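Local coordinates for protein PilM (Pseudomonas aeruginosa, PDB 3HG9) that is of unknown function but belongs to the PilM family and probably takes part in pilus assembly, at residues B[27-32]-B[59-64]; B[55-60]-B[66-71]. All blocks are in the same frame, centred on the assembly; numbering follows the deposited sequence.

Both interactions use strand 57-62: interaction 2 pairs it with 65-70, interaction 1 sets it against the end of helix 12-31. Interaction 2 is the hairpin itself: a largely buried ladder of backbone hydrogen bonds between 55-60 and 66-71, with side chains filling both faces. Interaction 1, between 27-32 and 59-64, is smaller and only partly buried. It sits near the turn of the hairpin, where the last turn of the helix leans on an isoleucine and a glycine carbonyl, with no hydrogen bond across it. Ser66 connects the two, since it packs against both Ala30 and Ile61. Each contact also reaches the second subunit, but only interaction 2 contains the strand that carries the sheet into it.

Interaction 1. Residues B[27-32]-B[59-64]; sequences AEYAHA and GYIAAG
Ile61 reaches from the strand to Ala30 on the helix, and its terminal methyl does the work: CD1 of Ile61 lies 3.8 Å from Ala30 CB. The same methyl is 4.1 Å from Ala30 CA, so it touches the helix backbone as well as the side chain. Looser contact comes from Tyr29, whose ring atom CD1 stands 4.5 Å from Ile61 CD1. On another side of the alanine, where the chain has left the strand, the carbonyl oxygen of Gly64 is 4.0 Å from Ala30 CB. Ile61 spans the gap because CG1 is anti to the carbonyl carbon (chi1 -65°) and the chain then runs on extended to CD1. No hydrogen bond crosses, and the side-chain contacts are apolar; the small Ala30 probably lets the helix come close. Further out, Phe36 packs on Ile61 and Ala44 on Tyr29, both from the loop that follows the helix, while Gly59 O accepts a hydrogen bond from Ser39 OG. Tyr60, the next residue along, packs on Pro111 of the second subunit. The contact thus joins the C-terminal end of helix 12-31 to the turn end of the hairpin, with Ser66 of strand 65-70 touching both Ala30 and Ile61.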
loop_
_atom_site.group_PDB
_atom_site.type_symbol
_atom_site.label_atom_id
_atom_site.label_comp_id
_atom_site.label_asym_id
_atom_site.label_seq_id
_atom_site.Cartn_x
_atom_site.Cartn_y
_atom_site.Cartn_z
ATOM N N ALA B 27 10.345 8.123 -2.010
ATOM C CA ALA B 27 9.575 7.979 -0.767
ATOM C C ALA B 27 10.351 8.728 0.286
ATOM O O ALA B 27 9.793 9.539 1.006
ATOM C CB ALA B 27 9.400 6.529 -0.336
ATOM N N GLU B 28 11.652 8.488 0.355
ATOM C CA GLU B 28 12.332 8.779 1.600
ATOM C C GLU B 28 12.937 10.155 1.631
ATOM O O GLU B 28 13.046 10.766 2.686
ATOM C CB GLU B 28 13.357 7.705 1.931
ATOM C CG GLU B 28 12.782 6.523 2.764
ATOM C CD GLU B 28 13.786 5.387 2.864
ATOM O OE1 GLU B 28 13.636 4.473 3.720
ATOM O OE2 GLU B 28 14.763 5.412 2.074
ATOM N N TYR B 29 13.337 10.640 0.482
ATOM C CA TYR B 29 13.694 11.998 0.356
ATOM C C TYR B 29 12.451 12.796 0.672
ATOM O O TYR B 29 12.543 13.760 1.421
ATOM C CB TYR B 29 14.130 12.251 -1.071
ATOM C CG TYR B 29 14.321 13.705 -1.438
ATOM C CD1 TYR B 29 13.219 14.543 -1.612
ATOM C CD2 TYR B 29 15.608 14.234 -1.657
ATOM C CE1 TYR B 29 13.378 15.876 -1.952
ATOM C CE2 TYR B 29 15.794 15.596 -2.028
ATOM C CZ TYR B 29 14.658 16.410 -2.172
ATOM O OH TYR B 29 14.770 17.762 -2.525
ATOM N N ALA B 30 11.295 12.414 0.101
ATOM C CA ALA B 30 10.031 13.111 0.338
ATOM C C ALA B 30 9.827 13.446 1.825
ATOM O O ALA B 30 9.546 14.588 2.176
ATOM C CB ALA B 30 8.847 12.300 -0.195
ATOM N N HIS B 31 9.938 12.441 2.679
ATOM C CA HIS B 31 10.024 12.620 4.125
ATOM C C HIS B 31 11.149 13.633 4.512
ATOM O O HIS B 31 10.859 14.770 4.841
ATOM C CB HIS B 31 10.226 11.239 4.809
ATOM C CG HIS B 31 10.296 11.302 6.310
ATOM N ND1 HIS B 31 11.359 11.869 6.988
ATOM C CD2 HIS B 31 9.428 10.869 7.264
ATOM C CE1 HIS B 31 11.138 11.784 8.292
ATOM N NE2 HIS B 31 9.975 11.182 8.488
ATOM N N ALA B 32 12.414 13.191 4.464
ATOM C CA ALA B 32 13.611 14.020 4.669
ATOM C C ALA B 32 13.655 15.143 3.664
ATOM O O ALA B 32 14.593 15.223 2.875
ATOM C CB ALA B 32 14.901 13.155 4.547
ATOM N N GLY B 59 9.615 10.564 -11.827
ATOM C CA GLY B 59 9.037 10.548 -10.517
ATOM C C GLY B 59 8.485 11.917 -10.248
ATOM O O GLY B 59 8.908 12.838 -10.920
ATOM N N TYR B 60 7.571 12.043 -9.258
ATOM C CA TYR B 60 6.936 13.315 -8.846
ATOM C C TYR B 60 6.628 13.243 -7.333
ATOM O O TYR B 60 6.697 12.174 -6.704
ATOM C CB TYR B 60 5.629 13.527 -9.651
ATOM C CG TYR B 60 5.091 14.952 -9.776
ATOM C CD1 TYR B 60 5.863 15.952 -10.385
ATOM C CD2 TYR B 60 3.798 15.301 -9.340
ATOM C CE1 TYR B 60 5.390 17.273 -10.515
ATOM C CE2 TYR B 60 3.315 16.616 -9.476
ATOM C CZ TYR B 60 4.131 17.601 -10.076
ATOM O OH TYR B 60 3.762 18.928 -10.251
ATOM N N ILE B 61 6.283 14.353 -6.724
ATOM C CA ILE B 61 5.782 14.267 -5.387
ATOM C C ILE B 61 4.629 15.214 -5.485
ATOM O O ILE B 61 4.609 16.143 -6.345
ATOM C CB ILE B 61 6.823 14.689 -4.303
ATOM C CG1 ILE B 61 7.992 13.703 -4.308
ATOM C CG2 ILE B 61 6.202 14.724 -2.874
ATOM C CD1 ILE B 61 9.208 14.124 -3.542
ATOM N N ALA B 62 3.651 14.957 -4.631
ATOM C CA ALA B 62 2.479 15.783 -4.527
ATOM C C ALA B 62 1.845 15.380 -3.171
ATOM O O ALA B 62 1.694 14.182 -2.893
ATOM C CB ALA B 62 1.558 15.510 -5.696
ATOM N N ALA B 63 1.512 16.372 -2.328
ATOM C CA ALA B 63 1.496 16.159 -0.886
ATOM C C ALA B 63 2.886 15.601 -0.599
ATOM O O ALA B 63 3.710 15.592 -1.513
ATOM C CB ALA B 63 0.375 15.159 -0.478
ATOM N N GLY B 64 3.177 15.174 0.637
ATOM C CA GLY B 64 4.394 14.334 0.904
ATOM C C GLY B 64 4.333 12.859 0.429
ATOM O O GLY B 64 5.058 12.007 0.936
#

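Interaction 2. Residues B[55-60]-B[66-71]; sequences VRLQGY and SYAFIA
Phe69 lays its ring across the neighbouring strand, over Gln58 and up to Tyr60. Its CG stands between the backbone N and the carbonyl carbon (chi1 51°), which tips the ring over the backbone of the partner strand. Gln58 CB sits under one face as a CH-pi contact, 3.8 Å from the Phe69 ring centroid, while Tyr60 CB comes to the edge, 3.9 Å from Phe69 CE2. The Gln58 amide continues past the ring, its plane turned 47° from it, and OE1 ends 3.7 Å from Ala71 CB. Tyr67 shares this face, with its ring edge turned to Tyr60 O. The strands form an antiparallel beta hairpin, in which the N-to-C directions of 57-60 and 66-70 lie 158° apart, with Gln58-Phe69 and Tyr60-Tyr67 as hydrogen-bonded pairs. The bond from Phe69 N to Gln58 O is short, at 2.6 Å; Tyr60 N reaches Tyr67 O at 2.8 Å, in the plane of that carbonyl. Between them Gly59 and Ala68 make a non-hydrogen-bonded pair with 4.0 Å from Gly59 CA to Ala68 CA, a closeness the missing side chain probably helps. On the face bearing Leu57, Ala68 and Ile70, the bump is Ile70 CD1, lying against CB, CG and CD2 of Leu57, with CG 3.8 Å away. Leu57 CD2 also touches Ala68 CB, and on the other branch of the isoleucine Arg56 CD packs 4.1 Å from Ile70 CG2. Helix 12-31 covers this side, placing Leu19 on Ile70, Tyr22 on Leu57 and Arg23 on Ala68. Beyond strand 65-70, an antiparallel strand of the second subunit continues the sheet, and Ile114 of that chain packs on Phe69.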
loop_
_atom_site.group_PDB
_atom_site.type_symbol
_atom_site.label_atom_id
_atom_site.label_comp_id
_atom_site.label_asym_id
_atom_site.label_seq_id
_atom_site.Cartn_x
_atom_site.Cartn_y
_atom_site.Cartn_z
ATOM N N VAL B 55 15.464 7.369 -18.438
ATOM C CA VAL B 55 14.223 8.034 -18.715
ATOM C C VAL B 55 13.653 7.073 -19.794
ATOM O O VAL B 55 14.369 6.670 -20.754
ATOM C CB VAL B 55 14.413 9.444 -19.124
ATOM C CG1 VAL B 55 13.407 10.290 -18.348
ATOM C CG2 VAL B 55 15.857 9.868 -18.851
ATOM N N ARG B 56 12.383 6.698 -19.695
ATOM C CA ARG B 56 11.287 7.497 -19.178
ATOM C C ARG B 56 10.884 7.271 -17.692
ATOM O O ARG B 56 9.797 7.700 -17.303
ATOM C CB ARG B 56 10.095 7.270 -20.108
ATOM C CG ARG B 56 10.091 5.924 -20.981
ATOM C CD ARG B 56 11.017 4.645 -20.549
ATOM N NE ARG B 56 12.156 4.678 -21.433
ATOM C CZ ARG B 56 12.219 4.049 -22.595
ATOM N NH1 ARG B 56 11.199 3.257 -22.944
ATOM N NH2 ARG B 56 13.323 4.196 -23.396
ATOM N N LEU B 57 11.757 6.674 -16.865
ATOM C CA LEU B 57 11.510 6.588 -15.385
ATOM C C LEU B 57 11.464 7.956 -14.761
ATOM O O LEU B 57 12.508 8.622 -14.519
ATOM C CB LEU B 57 12.573 5.789 -14.612
ATOM C CG LEU B 57 12.120 4.838 -13.504
ATOM C CD1 LEU B 57 13.375 4.226 -12.811
ATOM C CD2 LEU B 57 11.095 5.340 -12.513
ATOM N N GLN B 58 10.240 8.347 -14.462
ATOM C CA GLN B 58 9.980 9.678 -14.014
ATOM C C GLN B 58 9.443 9.545 -12.650
ATOM O O GLN B 58 8.897 8.517 -12.340
ATOM C CB GLN B 58 8.976 10.330 -14.972
ATOM C CG GLN B 58 9.643 10.780 -16.311
ATOM C CD GLN B 58 8.768 11.756 -17.029
ATOM O OE1 GLN B 58 8.106 11.386 -18.026
ATOM N NE2 GLN B 58 8.640 12.986 -16.454
ATOM N N GLY B 59 9.615 10.564 -11.827
ATOM C CA GLY B 59 9.037 10.548 -10.517
ATOM C C GLY B 59 8.485 11.917 -10.248
ATOM O O GLY B 59 8.908 12.838 -10.920
ATOM N N TYR B 60 7.571 12.043 -9.258
ATOM C CA TYR B 60 6.936 13.315 -8.846
ATOM C C TYR B 60 6.628 13.243 -7.333
ATOM O O TYR B 60 6.697 12.174 -6.704
ATOM C CB TYR B 60 5.629 13.527 -9.651
ATOM C CG TYR B 60 5.091 14.952 -9.776
ATOM C CD1 TYR B 60 5.863 15.952 -10.385
ATOM C CD2 TYR B 60 3.798 15.301 -9.340
ATOM C CE1 TYR B 60 5.390 17.273 -10.515
ATOM C CE2 TYR B 60 3.315 16.616 -9.476
ATOM C CZ TYR B 60 4.131 17.601 -10.076
ATOM O OH TYR B 60 3.762 18.928 -10.251
ATOM N N SER B 66 4.708 10.229 -2.919
ATOM C CA SER B 66 5.413 10.279 -4.190
ATOM C C SER B 66 4.987 9.221 -5.214
ATOM O O SER B 66 4.518 8.174 -4.859
ATOM C CB SER B 66 6.930 10.298 -3.982
ATOM O OG SER B 66 7.252 9.556 -2.837
ATOM N N TYR B 67 5.190 9.531 -6.501
ATOM C CA TYR B 67 4.899 8.626 -7.562
ATOM C C TYR B 67 6.118 8.403 -8.453
ATOM O O TYR B 67 6.873 9.337 -8.728
ATOM C CB TYR B 67 3.829 9.244 -8.402
ATOM C CG TYR B 67 2.776 9.981 -7.644
ATOM C CD1 TYR B 67 1.442 9.620 -7.771
ATOM C CD2 TYR B 67 3.082 11.054 -6.833
ATOM C CE1 TYR B 67 0.407 10.320 -7.100
ATOM C CE2 TYR B 67 2.072 11.737 -6.152
ATOM C CZ TYR B 67 0.734 11.376 -6.294
ATOM O OH TYR B 67 -0.301 12.062 -5.595
ATOM N N ALA B 68 6.294 7.192 -8.952
ATOM C CA ALA B 68 7.324 6.961 -9.962
ATOM C C ALA B 68 6.618 6.381 -11.174
ATOM O O ALA B 68 5.781 5.492 -10.981
ATOM C CB ALA B 68 8.384 5.950 -9.413
ATOM N N PHE B 69 6.885 6.874 -12.389
ATOM C CA PHE B 69 6.101 6.439 -13.535
ATOM C C PHE B 69 6.829 6.351 -14.854
ATOM O O PHE B 69 7.614 7.219 -15.205
ATOM C CB PHE B 69 4.868 7.326 -13.729
ATOM C CG PHE B 69 5.155 8.806 -13.766
ATOM C CD1 PHE B 69 5.284 9.479 -14.993
ATOM C CD2 PHE B 69 5.241 9.537 -12.561
ATOM C CE1 PHE B 69 5.527 10.842 -15.035
ATOM C CE2 PHE B 69 5.495 10.915 -12.567
ATOM C CZ PHE B 69 5.643 11.590 -13.828
ATOM N N ILE B 70 6.564 5.273 -15.578
ATOM C CA ILE B 70 6.969 5.190 -16.964
ATOM C C ILE B 70 5.831 5.683 -17.827
ATOM O O ILE B 70 4.783 5.052 -17.937
ATOM C CB ILE B 70 7.510 3.813 -17.381
ATOM C CG1 ILE B 70 9.013 3.805 -17.135
ATOM C CG2 ILE B 70 7.375 3.573 -18.903
ATOM C CD1 ILE B 70 9.424 3.425 -15.750
ATOM N N ALA B 71 6.097 6.848 -18.419
ATOM C CA ALA B 71 5.164 7.661 -19.197
ATOM C C ALA B 71 4.424 6.919 -20.333
ATOM O O ALA B 71 3.206 7.181 -20.563
ATOM C CB ALA B 71 5.885 8.936 -19.718
#